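Local coordinates for glyoxalase family protein (Bacillus cereus, PDB 1ZSW), which is a zinc-binding protein of the glyoxalase (vicinal oxygen chelate) family, of unestablished function, possibly an enzyme related to the PcpA-like ring-cleaving dioxygenases, at residues K29-I34 with Q179-V184; T77-T82 with V161-T166; I105-P110 with L149-L154. All coordinates share one frame; numbering follows the deposited sequence.

Read from the N terminus, the six segments nest without crossing. Residues 29-34 open the outermost loop, 77-82 the next and 105-110 the innermost; the partners then return in reverse order. Interaction 3 closes its loop first, at 149-154, pairing two parallel strands of one sheet. Interaction 2 follows at 161-166, where the linker leading to strand 180-188 is fastened to the turn before strand 83-88. Interaction 1 closes last, at 179-184, packing a strand of the zinc-bearing sheet against one of the other sheet. G81 joins interactions 1 and 2 through probable backbone hydrogen bonds to H32 and M181, while L108 joins interaction 3 to Q179 and G180.

Interaction 1: residues K29-I34 with Q179-V184; sequences KGHHHI and QGMGSV. With ZN (zinc ion), chain B.
M181 reaches from strand 180-188 into the angle between H31 and I34, and its flexible, unbranched chain suits so irregular a place. Its CB lies at the rim of the H31 imidazole, 3.9 Å from CD2 of H31 and near the ring plane. Beyond CG the chain carries SD across to the other backbone, 4.0 Å from CA of H33. A bend at the last torsion (chi3 71°) then turns the methyl back between two side chains: CE of M181 is 3.6 Å from CG2 of I34 and 3.7 Å from CB of H31. The H31 ring has V184 over one face, in a CH-pi contact with CG2 of V184 3.8 Å from the ring centroid. O of G182 lies at the ring edge, in its plane; the hydrogen bond of NE2 goes to the backbone oxygen of E226. I34 and V184 close the apolar side tip to tip, CD1 of I34 lying 3.8 Å from CG1 of V184; branched, oily residues fit this buried seam. The strands run nearly at right angles (96°), so they do not pair, and the contact is made largely by side chains.

H32 and H33 turn the other way. They share A248 as partner in a classic beta bulge, which brings both imidazoles to the same side. ND1 of H33 donates to ND1 of H32 over 2.8 Å, almost straight at 174°. That bond would limit the rotation of the H33 ring, whose NE2 faces the zinc ion 2.1 Å away; a bond from NE2 of H32 to the carbonyl of T297 probably steadies H32 in turn. H246 and E294 supply the other protein ligands, giving the two-histidine, one-glutamate metal site familiar from vicinal oxygen chelate dioxygenases.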
loop_
_atom_site.group_PDB
_atom_site.type_symbol
_atom_site.label_atom_id
_atom_site.label_comp_id
_atom_site.label_asym_id
_atom_site.label_seq_id
_atom_site.Cartn_x
_atom_site.Cartn_y
_atom_site.Cartn_z
ATOM N N LYS A 29 -2.999 -13.196 0.697
ATOM C CA LYS A 29 -1.776 -13.297 -0.105
ATOM C C LYS A 29 -0.754 -12.206 0.119
ATOM O O LYS A 29 0.421 -12.418 -0.153
ATOM C CB LYS A 29 -2.092 -13.430 -1.582
ATOM C CG LYS A 29 -2.709 -14.814 -1.895
ATOM C CD LYS A 29 -2.506 -15.207 -3.341
ATOM C CE LYS A 29 -1.233 -16.011 -3.487
ATOM N NZ LYS A 29 -1.058 -16.575 -4.862
ATOM N N GLY A 30 -1.196 -11.043 0.575
ATOM C CA GLY A 30 -0.272 -9.908 0.682
ATOM C C GLY A 30 -1.015 -8.579 0.697
ATOM O O GLY A 30 -2.254 -8.524 0.677
ATOM N N HIS A 31 -0.234 -7.518 0.739
ATOM C CA HIS A 31 -0.790 -6.171 0.581
ATOM C C HIS A 31 -1.391 -6.003 -0.808
ATOM O O HIS A 31 -0.868 -6.523 -1.813
ATOM C CB HIS A 31 0.251 -5.061 0.775
ATOM C CG HIS A 31 1.134 -5.250 1.977
ATOM N ND1 HIS A 31 0.615 -5.497 3.229
ATOM C CD2 HIS A 31 2.492 -5.188 2.127
ATOM C CE1 HIS A 31 1.613 -5.590 4.104
ATOM N NE2 HIS A 31 2.759 -5.417 3.460
ATOM N N HIS A 32 -2.437 -5.170 -0.861
ATOM C CA HIS A 32 -3.111 -4.824 -2.135
ATOM C C HIS A 32 -2.632 -3.474 -2.656
ATOM O O HIS A 32 -2.154 -3.363 -3.783
ATOM C CB HIS A 32 -4.634 -4.844 -1.927
ATOM C CG HIS A 32 -5.434 -4.723 -3.187
ATOM N ND1 HIS A 32 -5.587 -3.533 -3.865
ATOM C CD2 HIS A 32 -6.157 -5.651 -3.867
ATOM C CE1 HIS A 32 -6.384 -3.722 -4.910
ATOM N NE2 HIS A 32 -6.719 -5.009 -4.951
ATOM N N HIS A 33 -2.748 -2.448 -1.819
ATOM C CA HIS A 33 -2.238 -1.124 -2.158
ATOM C C HIS A 33 -2.126 -0.334 -0.905
ATOM O O HIS A 33 -2.561 -0.796 0.166
ATOM C CB HIS A 33 -3.161 -0.371 -3.160
ATOM C CG HIS A 33 -4.537 -0.060 -2.643
ATOM N ND1 HIS A 33 -5.595 -0.941 -2.786
ATOM C CD2 HIS A 33 -5.055 1.060 -2.068
ATOM C CE1 HIS A 33 -6.692 -0.396 -2.276
ATOM N NE2 HIS A 33 -6.394 0.821 -1.843
ATOM N N ILE A 34 -1.537 0.854 -1.021
ATOM C CA ILE A 34 -1.433 1.748 0.134
ATOM C C ILE A 34 -1.679 3.148 -0.390
ATOM O O ILE A 34 -1.242 3.442 -1.503
ATOM C CB ILE A 34 -0.037 1.571 0.834
ATOM C CG1 ILE A 34 0.061 2.311 2.177
ATOM C CG2 ILE A 34 1.137 1.845 -0.135
ATOM C CD1 ILE A 34 1.147 1.678 3.096
ATOM N N GLN A 179 9.893 -3.676 -7.265
ATOM C CA GLN A 179 9.029 -4.806 -7.643
ATOM C C GLN A 179 7.597 -4.617 -7.189
ATOM O O GLN A 179 6.647 -4.824 -7.968
ATOM C CB GLN A 179 9.576 -6.133 -7.142
ATOM C CG GLN A 179 10.990 -6.385 -7.662
ATOM C CD GLN A 179 11.644 -7.445 -6.878
ATOM O OE1 GLN A 179 12.394 -7.159 -5.949
ATOM N NE2 GLN A 179 11.322 -8.685 -7.194
ATOM N N GLY A 180 7.443 -4.202 -5.935
ATOM C CA GLY A 180 6.134 -3.952 -5.348
ATOM C C GLY A 180 6.391 -3.821 -3.859
ATOM O O GLY A 180 7.553 -3.659 -3.433
ATOM N N MET A 181 5.317 -3.911 -3.087
ATOM C CA MET A 181 5.382 -3.661 -1.640
ATOM C C MET A 181 5.982 -4.809 -0.898
ATOM O O MET A 181 5.671 -5.965 -1.160
ATOM C CB MET A 181 3.965 -3.414 -1.077
ATOM C CG MET A 181 3.385 -2.153 -1.699
ATOM S SD MET A 181 1.572 -2.035 -1.382
ATOM C CE MET A 181 1.725 -1.699 0.331
ATOM N N GLY A 182 6.776 -4.454 0.120
ATOM C CA GLY A 182 7.228 -5.431 1.132
ATOM C C GLY A 182 6.694 -5.039 2.508
ATOM O O GLY A 182 5.493 -4.806 2.659
ATOM N N SER A 183 7.551 -4.967 3.523
ATOM C CA SER A 183 7.109 -4.628 4.870
ATOM C C SER A 183 6.366 -3.307 4.894
ATOM O O SER A 183 6.853 -2.332 4.306
ATOM C CB SER A 183 8.340 -4.424 5.767
ATOM O OG SER A 183 9.288 -5.442 5.546
ATOM N N VAL A 184 5.250 -3.250 5.622
ATOM C CA VAL A 184 4.578 -1.952 5.900
ATOM C C VAL A 184 4.616 -1.774 7.407
ATOM O O VAL A 184 4.341 -2.700 8.114
ATOM C CB VAL A 184 3.114 -1.943 5.382
ATOM C CG1 VAL A 184 2.408 -0.670 5.821
ATOM C CG2 VAL A 184 3.102 -1.990 3.813
HETATM ZN ZN ZN B . -7.817 2.073 -0.887
#

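Interaction 2: residues T77-T82 with V161-T166; sequences TGSPGT and VEHWET
The carbonyl oxygen of P80 is gripped by two ring N-H groups from neighbouring residues. NE2 of H163 donates to O of P80 over 2.8 Å, nearly straight (170°) and onto a lone pair in the carbonyl plane. NE1 of W164 reaches the same P80 oxygen at 3.0 Å, tilted 24° out of that plane, although the oxygen itself lies in the plane of the indole. T82 lays its CG2 methyl over the five-membered ring of W164, 3.3 Å from the centroid, in a CH-pi contact; CB of V161 covers the opposite face.

What presents the P80 carbonyl is a type II beta turn from S79 to T82, with P80 and G81 at its corner positions. Proline suits the first, and glycine accepts the positive phi (100°) of the second. O of S79 closes the turn, taking both N and OG1 of T82. On the other side a type I turn from V161 to W164 sets the two rings, with CG1 of V161 beneath the centre of the H163 imidazole. Farther out, OD2 of D75 binds both OG of S79 and the backbone N of E165, and a water donates to OE1 of E165 over 3.0 Å; its approach to OG1 of T77 is unusually short, so that side of the bridge is doubtful.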
loop_
_atom_site.group_PDB
_atom_site.type_symbol
_atom_site.label_atom_id
_atom_site.label_comp_id
_atom_site.label_asym_id
_atom_site.label_seq_id
_atom_site.Cartn_x
_atom_site.Cartn_y
_atom_site.Cartn_z
ATOM N N THR A 77 0.916 -3.064 -14.976
ATOM C CA THR A 77 -0.560 -3.014 -14.971
ATOM C C THR A 77 -1.160 -2.476 -13.666
ATOM O O THR A 77 -2.381 -2.484 -13.457
ATOM C CB THR A 77 -1.189 -4.404 -15.222
ATOM O OG1 THR A 77 -0.799 -5.303 -14.179
ATOM C CG2 THR A 77 -0.743 -4.967 -16.565
ATOM N N GLY A 78 -0.306 -2.048 -12.753
ATOM C CA GLY A 78 -0.823 -1.601 -11.473
ATOM C C GLY A 78 -1.360 -2.783 -10.699
ATOM O O GLY A 78 -2.371 -2.661 -9.991
ATOM N N SER A 79 -0.676 -3.920 -10.770
ATOM C CA SER A 79 -1.223 -5.147 -10.169
ATOM C C SER A 79 -1.260 -5.063 -8.629
ATOM O O SER A 79 -0.496 -4.281 -8.046
ATOM C CB SER A 79 -0.452 -6.350 -10.638
ATOM O OG SER A 79 0.846 -6.286 -10.151
ATOM N N PRO A 80 -2.173 -5.810 -7.988
ATOM C CA PRO A 80 -2.247 -5.839 -6.530
ATOM C C PRO A 80 -0.877 -6.105 -5.927
ATOM O O PRO A 80 -0.140 -7.024 -6.363
ATOM C CB PRO A 80 -3.174 -7.014 -6.250
ATOM C CG PRO A 80 -4.186 -6.898 -7.411
ATOM C CD PRO A 80 -3.273 -6.606 -8.598
ATOM N N GLY A 81 -0.553 -5.322 -4.906
ATOM C CA GLY A 81 0.783 -5.483 -4.322
ATOM C C GLY A 81 1.791 -4.435 -4.791
ATOM O O GLY A 81 2.858 -4.276 -4.168
ATOM N N THR A 82 1.486 -3.709 -5.863
ATOM C CA THR A 82 2.450 -2.778 -6.418
ATOM C C THR A 82 1.978 -1.331 -6.331
ATOM O O THR A 82 2.754 -0.409 -6.596
ATOM C CB THR A 82 2.803 -3.094 -7.926
ATOM O OG1 THR A 82 1.704 -2.717 -8.779
ATOM C CG2 THR A 82 3.175 -4.543 -8.109
ATOM N N VAL A 161 5.619 -11.486 -6.260
ATOM C CA VAL A 161 4.263 -11.984 -6.509
ATOM C C VAL A 161 4.229 -12.364 -7.984
ATOM O O VAL A 161 4.698 -11.593 -8.819
ATOM C CB VAL A 161 3.232 -10.882 -6.203
ATOM C CG1 VAL A 161 1.827 -11.231 -6.729
ATOM C CG2 VAL A 161 3.190 -10.642 -4.716
ATOM N N GLU A 162 3.704 -13.544 -8.307
ATOM C CA GLU A 162 3.759 -14.018 -9.694
ATOM C C GLU A 162 3.253 -12.999 -10.721
ATOM O O GLU A 162 3.849 -12.844 -11.792
ATOM C CB GLU A 162 3.082 -15.386 -9.879
ATOM C CG GLU A 162 2.962 -15.811 -11.365
ATOM C CD GLU A 162 3.134 -17.302 -11.599
ATOM O OE1 GLU A 162 2.457 -17.833 -12.507
ATOM O OE2 GLU A 162 3.948 -17.944 -10.893
ATOM N N HIS A 163 2.176 -12.294 -10.405
ATOM C CA HIS A 163 1.585 -11.391 -11.398
ATOM C C HIS A 163 2.307 -10.053 -11.624
ATOM O O HIS A 163 1.996 -9.354 -12.571
ATOM C CB HIS A 163 0.086 -11.168 -11.174
ATOM C CG HIS A 163 -0.257 -10.459 -9.903
ATOM N ND1 HIS A 163 -1.113 -10.989 -8.964
ATOM C CD2 HIS A 163 0.113 -9.245 -9.426
ATOM C CE1 HIS A 163 -1.242 -10.147 -7.952
ATOM N NE2 HIS A 163 -0.513 -9.078 -8.210
ATOM N N TRP A 164 3.274 -9.714 -10.774
ATOM C CA TRP A 164 4.039 -8.480 -10.970
ATOM C C TRP A 164 4.830 -8.452 -12.293
ATOM O O TRP A 164 5.370 -9.476 -12.711
ATOM C CB TRP A 164 5.000 -8.283 -9.800
ATOM C CG TRP A 164 4.328 -8.000 -8.471
ATOM C CD1 TRP A 164 2.991 -7.786 -8.230
ATOM C CD2 TRP A 164 4.994 -7.844 -7.207
ATOM N NE1 TRP A 164 2.790 -7.544 -6.895
ATOM C CE2 TRP A 164 4.006 -7.563 -6.248
ATOM C CE3 TRP A 164 6.334 -7.936 -6.795
ATOM C CZ2 TRP A 164 4.312 -7.352 -4.896
ATOM C CZ3 TRP A 164 6.644 -7.747 -5.442
ATOM C CH2 TRP A 164 5.632 -7.448 -4.511
ATOM N N GLU A 165 4.879 -7.287 -12.942
ATOM C CA GLU A 165 5.653 -7.114 -14.178
ATOM C C GLU A 165 6.393 -5.801 -14.224
ATOM O O GLU A 165 5.804 -4.738 -14.023
ATOM C CB GLU A 165 4.729 -7.160 -15.388
ATOM C CG GLU A 165 4.197 -8.522 -15.688
ATOM C CD GLU A 165 3.130 -8.473 -16.767
ATOM O OE1 GLU A 165 2.009 -7.972 -16.492
ATOM O OE2 GLU A 165 3.442 -8.917 -17.889
ATOM N N THR A 166 7.678 -5.853 -14.549
ATOM C CA THR A 166 8.438 -4.618 -14.684
ATOM C C THR A 166 7.952 -3.816 -15.905
ATOM O O THR A 166 7.354 -4.343 -16.851
ATOM C CB THR A 166 9.973 -4.879 -14.769
ATOM O OG1 THR A 166 10.240 -5.766 -15.855
ATOM C CG2 THR A 166 10.512 -5.521 -13.462
HETATM O O HOH W 1 1.543 -6.053 -14.194
#

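Interaction 3: residues I105-P110 with L149-L154; sequences IGLLVP and LRLVLL
L154, I105 and L107 bury the most surface where strands 101-109 and 150-155 lie side by side. The pairing is parallel, in keeping with the beta-alpha-beta-beta-beta fold characteristic of the glyoxalase family; the chain between the two strands includes helix 112-124. I105 uses both backbone polar atoms: its N donates to O of R150 at 3.1 Å, and its O accepts from N of V152 at 2.9 Å, straddling L151 in the usual parallel manner. L107 repeats the pattern two residues on, its N bonding O of V152 at 2.8 Å and its O taking the N of L154.

I105, L107, L151 and L153 point to the same face of the sheet. There the extended I105 chain puts CD1 3.8 Å from CD2 of L149, the two side chains crossing at about a right angle, and CD1 of L107 sits 3.8 Å from CD2 of L151. Long aliphatic side chains suit this buried layer: I34 and M36 meet I105, while L115 and W118 of helix 112-124 meet L153.

L154 points to the opposite face. Its O takes N of V109, and its CB lies near CD2 of L108. With CG opposite the carbonyl carbon (chi1 -57°), its branch leans over G106, whose lack of a side chain lets CD1 of L154 settle 3.9 Å from CA of G106.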
loop_
_atom_site.group_PDB
_atom_site.type_symbol
_atom_site.label_atom_id
_atom_site.label_comp_id
_atom_site.label_asym_id
_atom_site.label_seq_id
_atom_site.Cartn_x
_atom_site.Cartn_y
_atom_site.Cartn_z
ATOM N N ILE A 105 6.606 2.748 4.226
ATOM C CA ILE A 105 6.308 1.858 3.119
ATOM C C ILE A 105 7.572 1.153 2.659
ATOM O O ILE A 105 8.491 1.803 2.180
ATOM C CB ILE A 105 5.760 2.632 1.916
ATOM C CG1 ILE A 105 4.623 3.546 2.347
ATOM C CG2 ILE A 105 5.284 1.639 0.828
ATOM C CD1 ILE A 105 4.167 4.480 1.184
ATOM N N GLY A 106 7.595 -0.168 2.796
ATOM C CA GLY A 106 8.693 -0.991 2.281
ATOM C C GLY A 106 8.468 -1.336 0.813
ATOM O O GLY A 106 7.361 -1.719 0.429
ATOM N N LEU A 107 9.512 -1.232 -0.001
ATOM C CA LEU A 107 9.403 -1.516 -1.455
ATOM C C LEU A 107 10.521 -2.499 -1.805
ATOM O O LEU A 107 11.695 -2.230 -1.489
ATOM C CB LEU A 107 9.569 -0.229 -2.258
ATOM C CG LEU A 107 8.515 0.860 -2.032
ATOM C CD1 LEU A 107 8.886 2.145 -2.759
ATOM C CD2 LEU A 107 7.180 0.311 -2.502
ATOM N N LEU A 108 10.169 -3.622 -2.419
ATOM C CA LEU A 108 11.166 -4.668 -2.731
ATOM C C LEU A 108 11.957 -4.300 -3.986
ATOM O O LEU A 108 11.390 -3.826 -4.962
ATOM C CB LEU A 108 10.469 -6.013 -2.939
ATOM C CG LEU A 108 9.771 -6.554 -1.690
ATOM C CD1 LEU A 108 8.814 -7.694 -1.990
ATOM C CD2 LEU A 108 10.846 -7.022 -0.675
ATOM N N VAL A 109 13.279 -4.510 -3.923
ATOM C CA VAL A 109 14.166 -4.438 -5.094
ATOM C C VAL A 109 14.937 -5.735 -5.176
ATOM O O VAL A 109 15.094 -6.421 -4.176
ATOM C CB VAL A 109 15.106 -3.220 -5.089
ATOM C CG1 VAL A 109 14.300 -1.945 -5.154
ATOM C CG2 VAL A 109 16.067 -3.201 -3.838
ATOM N N PRO A 110 15.358 -6.134 -6.392
ATOM C CA PRO A 110 15.876 -7.499 -6.529
ATOM C C PRO A 110 17.161 -7.851 -5.765
ATOM O O PRO A 110 17.245 -8.946 -5.264
ATOM C CB PRO A 110 16.071 -7.633 -8.040
ATOM C CG PRO A 110 15.109 -6.585 -8.640
ATOM C CD PRO A 110 15.236 -5.445 -7.684
ATOM N N LEU A 149 7.090 11.661 3.644
ATOM C CA LEU A 149 6.718 10.244 3.609
ATOM C C LEU A 149 7.957 9.380 3.704
ATOM O O LEU A 149 8.909 9.562 2.929
ATOM C CB LEU A 149 5.909 9.926 2.323
ATOM C CG LEU A 149 5.516 8.433 2.201
ATOM C CD1 LEU A 149 4.511 8.047 3.254
ATOM C CD2 LEU A 149 4.844 8.228 0.804
ATOM N N ARG A 150 7.922 8.400 4.614
ATOM C CA ARG A 150 9.051 7.524 4.838
ATOM C C ARG A 150 8.875 6.230 4.093
ATOM O O ARG A 150 7.812 5.575 4.226
ATOM C CB ARG A 150 9.256 7.265 6.350
ATOM C CG ARG A 150 9.644 8.562 7.108
ATOM C CD ARG A 150 9.428 8.377 8.611
ATOM N NE ARG A 150 8.026 8.630 8.979
ATOM C CZ ARG A 150 7.555 8.515 10.221
ATOM N NH1 ARG A 150 8.363 8.141 11.214
ATOM N NH2 ARG A 150 6.286 8.784 10.472
ATOM N N LEU A 151 9.896 5.894 3.286
ATOM C CA LEU A 151 9.972 4.643 2.543
ATOM C C LEU A 151 11.274 3.886 2.764
ATOM O O LEU A 151 12.234 4.443 3.307
ATOM C CB LEU A 151 9.772 4.905 1.016
ATOM C CG LEU A 151 8.514 5.692 0.642
ATOM C CD1 LEU A 151 8.844 7.148 0.387
ATOM C CD2 LEU A 151 7.852 5.080 -0.627
ATOM N N VAL A 152 11.289 2.612 2.446
ATOM C CA VAL A 152 12.517 1.838 2.594
ATOM C C VAL A 152 12.616 0.805 1.483
ATOM O O VAL A 152 11.667 0.041 1.239
ATOM C CB VAL A 152 12.640 1.208 4.018
ATOM C CG1 VAL A 152 11.506 0.211 4.316
ATOM C CG2 VAL A 152 14.000 0.469 4.175
ATOM N N LEU A 153 13.755 0.808 0.781
ATOM C CA LEU A 153 14.010 -0.224 -0.192
ATOM C C LEU A 153 14.546 -1.482 0.488
ATOM O O LEU A 153 15.406 -1.387 1.397
ATOM C CB LEU A 153 14.989 0.265 -1.257
ATOM C CG LEU A 153 14.650 1.517 -2.021
ATOM C CD1 LEU A 153 15.784 1.835 -2.973
ATOM C CD2 LEU A 153 13.341 1.325 -2.837
ATOM N N LEU A 154 14.041 -2.627 0.087
ATOM C CA LEU A 154 14.323 -3.892 0.781
ATOM C C LEU A 154 14.730 -4.961 -0.229
ATOM O O LEU A 154 14.075 -5.152 -1.259
ATOM C CB LEU A 154 13.079 -4.379 1.507
ATOM C CG LEU A 154 12.400 -3.471 2.534
ATOM C CD1 LEU A 154 10.978 -4.049 2.864
ATOM C CD2 LEU A 154 13.304 -3.299 3.783
#